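PDB 3SDS: ornithine carbamoyltransferase, mitochondrial from Coccidioides immitis, which catalyses the transfer of the carbamoyl group of carbamoyl phosphate to L-ornithine, giving L-citrulline and phosphate in arginine biosynthesis. Local coordinates for residues A[163-168]-A[331-336]; A[187-192]-A[258-263]. All coordinates share one frame; numbering follows the deposited sequence.

Contact 1. Residues A[163-168]-A[331-336]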
# COMPACT_ATOMS: atom_id res chain seq x y z
N PHE A 163 -27.03 -6.77 10.26
CA PHE A 163 -28.42 -6.76 9.79
C PHE A 163 -28.60 -7.28 8.35
O PHE A 163 -29.61 -7.91 8.06
CB PHE A 163 -29.14 -5.43 10.07
CG PHE A 163 -29.81 -5.41 11.41
CD1 PHE A 163 -29.07 -5.21 12.57
CD2 PHE A 163 -31.18 -5.66 11.52
CE1 PHE A 163 -29.70 -5.23 13.83
CE2 PHE A 163 -31.81 -5.70 12.79
CZ PHE A 163 -31.07 -5.48 13.93
N LEU A 164 -27.61 -7.07 7.48
CA LEU A 164 -27.61 -7.72 6.16
C LEU A 164 -27.71 -9.23 6.33
O LEU A 164 -28.45 -9.89 5.60
CB LEU A 164 -26.33 -7.41 5.38
CG LEU A 164 -26.15 -8.09 3.99
CD1 LEU A 164 -27.40 -7.94 3.09
CD2 LEU A 164 -24.94 -7.57 3.26
N THR A 165 -26.95 -9.76 7.29
CA THR A 165 -26.85 -11.19 7.49
C THR A 165 -28.19 -11.70 7.99
O THR A 165 -28.71 -12.69 7.47
CB THR A 165 -25.75 -11.54 8.50
OG1 THR A 165 -24.57 -10.80 8.19
CG2 THR A 165 -25.44 -13.02 8.45
N ILE A 166 -28.75 -11.01 8.99
CA ILE A 166 -30.03 -11.41 9.60
C ILE A 166 -31.13 -11.40 8.52
O ILE A 166 -31.86 -12.38 8.38
CB ILE A 166 -30.37 -10.52 10.87
CG1 ILE A 166 -29.33 -10.74 11.98
CG2 ILE A 166 -31.80 -10.78 11.40
CD1 ILE A 166 -29.28 -9.65 13.05
N HIS A 167 -31.19 -10.31 7.74
CA HIS A 167 -32.13 -10.14 6.63
C HIS A 167 -32.11 -11.26 5.56
O HIS A 167 -33.15 -11.58 5.00
CB HIS A 167 -31.93 -8.76 5.97
CG HIS A 167 -32.73 -8.54 4.72
ND1 HIS A 167 -32.17 -8.56 3.46
CD2 HIS A 167 -34.05 -8.27 4.54
CE1 HIS A 167 -33.11 -8.32 2.56
NE2 HIS A 167 -34.26 -8.14 3.19
N GLU A 168 -30.94 -11.83 5.28
CA GLU A 168 -30.80 -12.94 4.33
C GLU A 168 -31.30 -14.28 4.91
O GLU A 168 -31.91 -15.09 4.20
CB GLU A 168 -29.34 -13.14 3.97
CG GLU A 168 -28.77 -12.27 2.87
CD GLU A 168 -27.28 -12.56 2.63
OE1 GLU A 168 -26.58 -13.09 3.55
OE2 GLU A 168 -26.81 -12.25 1.51
N ALA A 331 -18.85 -12.28 8.16
CA ALA A 331 -17.52 -11.70 7.88
C ALA A 331 -17.44 -11.10 6.47
O ALA A 331 -16.97 -9.97 6.30
CB ALA A 331 -16.43 -12.75 8.11
N GLU A 332 -17.90 -11.85 5.47
CA GLU A 332 -17.98 -11.39 4.07
C GLU A 332 -18.93 -10.21 3.85
O GLU A 332 -18.67 -9.35 2.98
CB GLU A 332 -18.37 -12.55 3.13
CG GLU A 332 -18.64 -12.12 1.68
CD GLU A 332 -19.30 -13.18 0.81
OE1 GLU A 332 -19.22 -14.39 1.12
OE2 GLU A 332 -19.89 -12.78 -0.21
N ASN A 333 -20.02 -10.15 4.62
CA ASN A 333 -20.95 -9.03 4.49
C ASN A 333 -20.33 -7.65 4.84
O ASN A 333 -20.97 -6.62 4.64
CB ASN A 333 -22.24 -9.28 5.27
CG ASN A 333 -23.13 -10.40 4.65
OD1 ASN A 333 -23.06 -10.68 3.44
ND2 ASN A 333 -23.96 -11.02 5.48
N ARG A 334 -19.10 -7.65 5.37
CA ARG A 334 -18.39 -6.39 5.60
C ARG A 334 -18.07 -5.71 4.26
O ARG A 334 -18.16 -4.47 4.13
CB ARG A 334 -17.12 -6.61 6.42
CG ARG A 334 -17.33 -6.74 7.95
CD ARG A 334 -17.97 -5.49 8.60
NE ARG A 334 -17.05 -4.35 8.71
CZ ARG A 334 -16.14 -4.23 9.68
NH1 ARG A 334 -16.01 -5.18 10.61
NH2 ARG A 334 -15.32 -3.17 9.72
N LEU A 335 -17.71 -6.53 3.26
CA LEU A 335 -17.37 -6.02 1.95
C LEU A 335 -18.57 -5.30 1.36
O LEU A 335 -18.45 -4.15 0.91
CB LEU A 335 -16.89 -7.14 1.03
CG LEU A 335 -16.65 -6.82 -0.47
CD1 LEU A 335 -15.71 -5.63 -0.70
CD2 LEU A 335 -16.16 -8.03 -1.26
N TRP A 336 -19.73 -5.96 1.40
CA TRP A 336 -20.97 -5.43 0.81
C TRP A 336 -21.48 -4.19 1.58
O TRP A 336 -21.96 -3.22 0.95
CB TRP A 336 -22.04 -6.54 0.63
CG TRP A 336 -21.40 -7.83 0.09
CD1 TRP A 336 -21.28 -9.03 0.75
CD2 TRP A 336 -20.72 -8.00 -1.17
NE1 TRP A 336 -20.60 -9.93 -0.03
CE2 TRP A 336 -20.23 -9.33 -1.21
CE3 TRP A 336 -20.49 -7.16 -2.28
CZ2 TRP A 336 -19.52 -9.84 -2.31
CZ3 TRP A 336 -19.77 -7.67 -3.39
CH2 TRP A 336 -19.30 -9.00 -3.39

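Contact 2. Residues A[187-192]-A[258-263]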
# COMPACT_ATOMS: atom_id res chain seq x y z
N GLU A 187 -39.81 -7.28 12.41
CA GLU A 187 -40.49 -7.00 13.66
C GLU A 187 -40.79 -8.25 14.48
O GLU A 187 -41.31 -9.24 13.97
CB GLU A 187 -41.77 -6.19 13.42
CG GLU A 187 -41.50 -4.75 12.96
CD GLU A 187 -41.48 -4.57 11.43
OE1 GLU A 187 -41.39 -3.41 10.96
OE2 GLU A 187 -41.55 -5.59 10.69
N GLY A 188 -40.42 -8.19 15.75
CA GLY A 188 -40.78 -9.21 16.71
C GLY A 188 -39.74 -10.28 16.90
O GLY A 188 -39.95 -11.23 17.67
N LEU A 189 -38.61 -10.16 16.19
CA LEU A 189 -37.46 -11.02 16.43
C LEU A 189 -36.79 -10.77 17.79
O LEU A 189 -36.92 -9.69 18.36
CB LEU A 189 -36.44 -10.86 15.32
CG LEU A 189 -36.36 -12.04 14.36
CD1 LEU A 189 -37.75 -12.45 13.84
CD2 LEU A 189 -35.42 -11.68 13.23
N LYS A 190 -36.07 -11.77 18.29
CA LYS A 190 -35.30 -11.63 19.52
C LYS A 190 -33.81 -11.88 19.28
O LYS A 190 -33.44 -12.89 18.67
CB LYS A 190 -35.80 -12.60 20.59
CG LYS A 190 -35.73 -12.00 21.98
CD LYS A 190 -35.34 -12.97 23.06
CE LYS A 190 -35.66 -12.35 24.41
NZ LYS A 190 -34.61 -12.52 25.45
N ILE A 191 -32.98 -10.96 19.77
CA ILE A 191 -31.52 -11.15 19.80
C ILE A 191 -31.02 -11.27 21.26
O ILE A 191 -31.38 -10.47 22.12
CB ILE A 191 -30.74 -10.02 19.02
CG1 ILE A 191 -31.11 -10.02 17.53
CG2 ILE A 191 -29.21 -10.14 19.17
CD1 ILE A 191 -30.58 -8.82 16.75
N ALA A 192 -30.19 -12.27 21.52
CA ALA A 192 -29.60 -12.40 22.84
C ALA A 192 -28.10 -12.20 22.75
O ALA A 192 -27.40 -12.94 22.05
CB ALA A 192 -29.93 -13.75 23.44
N ASP A 258 -36.34 -17.82 24.45
CA ASP A 258 -37.07 -17.50 23.20
C ASP A 258 -36.27 -16.66 22.18
O ASP A 258 -36.85 -15.91 21.39
CB ASP A 258 -38.44 -16.86 23.51
CG ASP A 258 -39.39 -17.81 24.24
OD1 ASP A 258 -39.41 -19.03 23.92
OD2 ASP A 258 -40.13 -17.34 25.15
N ALA A 259 -34.95 -16.83 22.19
CA ALA A 259 -34.07 -16.04 21.34
C ALA A 259 -33.98 -16.64 19.95
O ALA A 259 -33.90 -17.87 19.81
CB ALA A 259 -32.69 -15.93 21.97
N ASP A 260 -33.98 -15.77 18.94
CA ASP A 260 -33.88 -16.25 17.56
C ASP A 260 -32.42 -16.36 17.16
O ASP A 260 -32.05 -17.23 16.35
CB ASP A 260 -34.63 -15.33 16.60
CG ASP A 260 -36.12 -15.34 16.83
OD1 ASP A 260 -36.77 -16.39 16.56
OD2 ASP A 260 -36.64 -14.30 17.31
N VAL A 261 -31.61 -15.49 17.75
CA VAL A 261 -30.18 -15.41 17.47
C VAL A 261 -29.43 -15.27 18.78
O VAL A 261 -29.90 -14.57 19.69
CB VAL A 261 -29.85 -14.18 16.60
CG1 VAL A 261 -28.35 -14.07 16.38
CG2 VAL A 261 -30.61 -14.24 15.29
N ILE A 262 -28.27 -15.92 18.88
CA ILE A 262 -27.37 -15.68 20.01
C ILE A 262 -26.02 -15.10 19.55
O ILE A 262 -25.37 -15.64 18.66
CB ILE A 262 -27.20 -16.92 20.92
CG1 ILE A 262 -28.56 -17.33 21.51
CG2 ILE A 262 -26.22 -16.63 22.05
CD1 ILE A 262 -28.57 -18.71 22.20
N VAL A 263 -25.63 -13.99 20.18
CA VAL A 263 -24.39 -13.28 19.83
C VAL A 263 -23.43 -13.18 21.03
O VAL A 263 -23.86 -12.94 22.16
CB VAL A 263 -24.64 -11.83 19.34
CG1 VAL A 263 -23.56 -11.42 18.39
CG2 VAL A 263 -25.95 -11.70 18.67
O HOH W 1 -39.08 -14.19 17.82

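Contact 1. Residues A[163-168]-A[331-336]
Helical segments 163-168 and 331-336 meet where Thr165 faces Asn333, their axes 9.7 Å apart at closest approach and their N-to-C directions 110° apart, so the helices cross steeply and touch over one short patch. Asn333 contributes the largest share and takes part in nearly every contact: its side chain reaches over to the other helix and lies across Leu164 and Thr165. The amide nitrogen does the polar work, with Asn333 ND2 donating to Thr165 OG1 at 2.8 Å. The hydroxyl oxygen lies practically in the amide plane, and this bond, together with the one from Lys48 to Asn333 OD1, fixes the turn of the carboxamide. Thr165 OG1 stands beside its own backbone N (chi1 -46°) and is also hydrogen-bonded to the carbonyl O of Ala161, one turn earlier.

The carboxamide also has an apolar neighbour. Leu164 CD2 rests against it, 3.6 Å from both CG and OD1 of Asn333, and the same methyl touches Trp336 CB at 4.0 Å. With CG anti to the backbone N (chi1 177°), the isobutyl group of Leu164 extends toward the other helix. Trp336 itself is steadied within its own helix: its indole NE1 donates to Glu332 OE2 at 2.9 Å, almost in the ring plane, and that oxygen also forms a salt bridge with Lys52. Lys48, on helix 34-51, also forms a salt bridge with Glu168 OE2 and so joins both helices to a third.

The contact links the carbamoyl-phosphate and ornithine family regions. Arg334, next to Asn333, points away from the crossing and hydrogen-bonds to Thr80; by similarity both bind carbamoyl phosphate. Helix 34-51 packs against Leu164 and Trp336, while Ala331 and Leu335 meet Val117 and Met121 of a second subunit.

Contact 2. Residues A[187-192]-A[258-263]
Ile191 pairs with Val261 and Ala192 with Ile262 in parallel register, the short strands 190-192 and 261-263 running 4.9 Å apart at closest approach. Among the backbone bonds, Ala192 N donates to Val261 O and Val263 N to Ala192 O, the latter at 2.8 Å and nearly straight. Lys190 O receives Asp260 N and, weakly, Val261 N.

Where the strand pairing begins, a carboxylate takes the place of a backbone acceptor. Asp260 OD2 accepts Lys190 N at 2.8 Å through its anti lone pair. Asp260 CG lies beside its own backbone N (chi1 -66°), which brings the carboxylate alongside the incoming chain. A water modelled rather close to OD2 may link it to Gly188 O, though this bridge is doubtful.

Apolar contacts flank the backbone bonds. On the face bearing Ile191 and Val261, Ile191 CG2 meets Val263 CG2 at 3.6 Å; on the other, Ala192 CB approaches Ala259 CB at 3.8 Å. Lys190 adds its aliphatic part, with CD 3.7 Å from Ala259 CA. The same chain passes the polar carbonyl of Asp258 on its way to a hydrogen bond between NZ and the carbonyl O of Ala255.

The pair is central in the five-stranded parallel sheet of a Rossmann-like domain: strand 214-218 flanks 190-194, strand 303-306 flanks 261-264, and Ile166 of helix 156-169 covers Leu189 and Ile191.

How the contacts relate
Read from the N terminus, the chain forms helix 156-169, whose segment 163-168 is the first half of contact 1, then enters strand 190-194 and so begins contact 2. That contact closes when the chain returns as strand 261-264, after passing through strands 214-218 and 246-249. Contact 1 closes later still, at helix 327-347, so its long loop encloses the shorter one without crossing it. The two centres lie about 17 Å apart, yet Ile166, on the helix of contact 1 but facing away from its partner, packs through CD1 on Ile191 CD1 of contact 2 at 4.0 Å. Helix 156-169 thus meets helix 327-347 on one flank and the central strand, 190-194, of the five-stranded sheet on another.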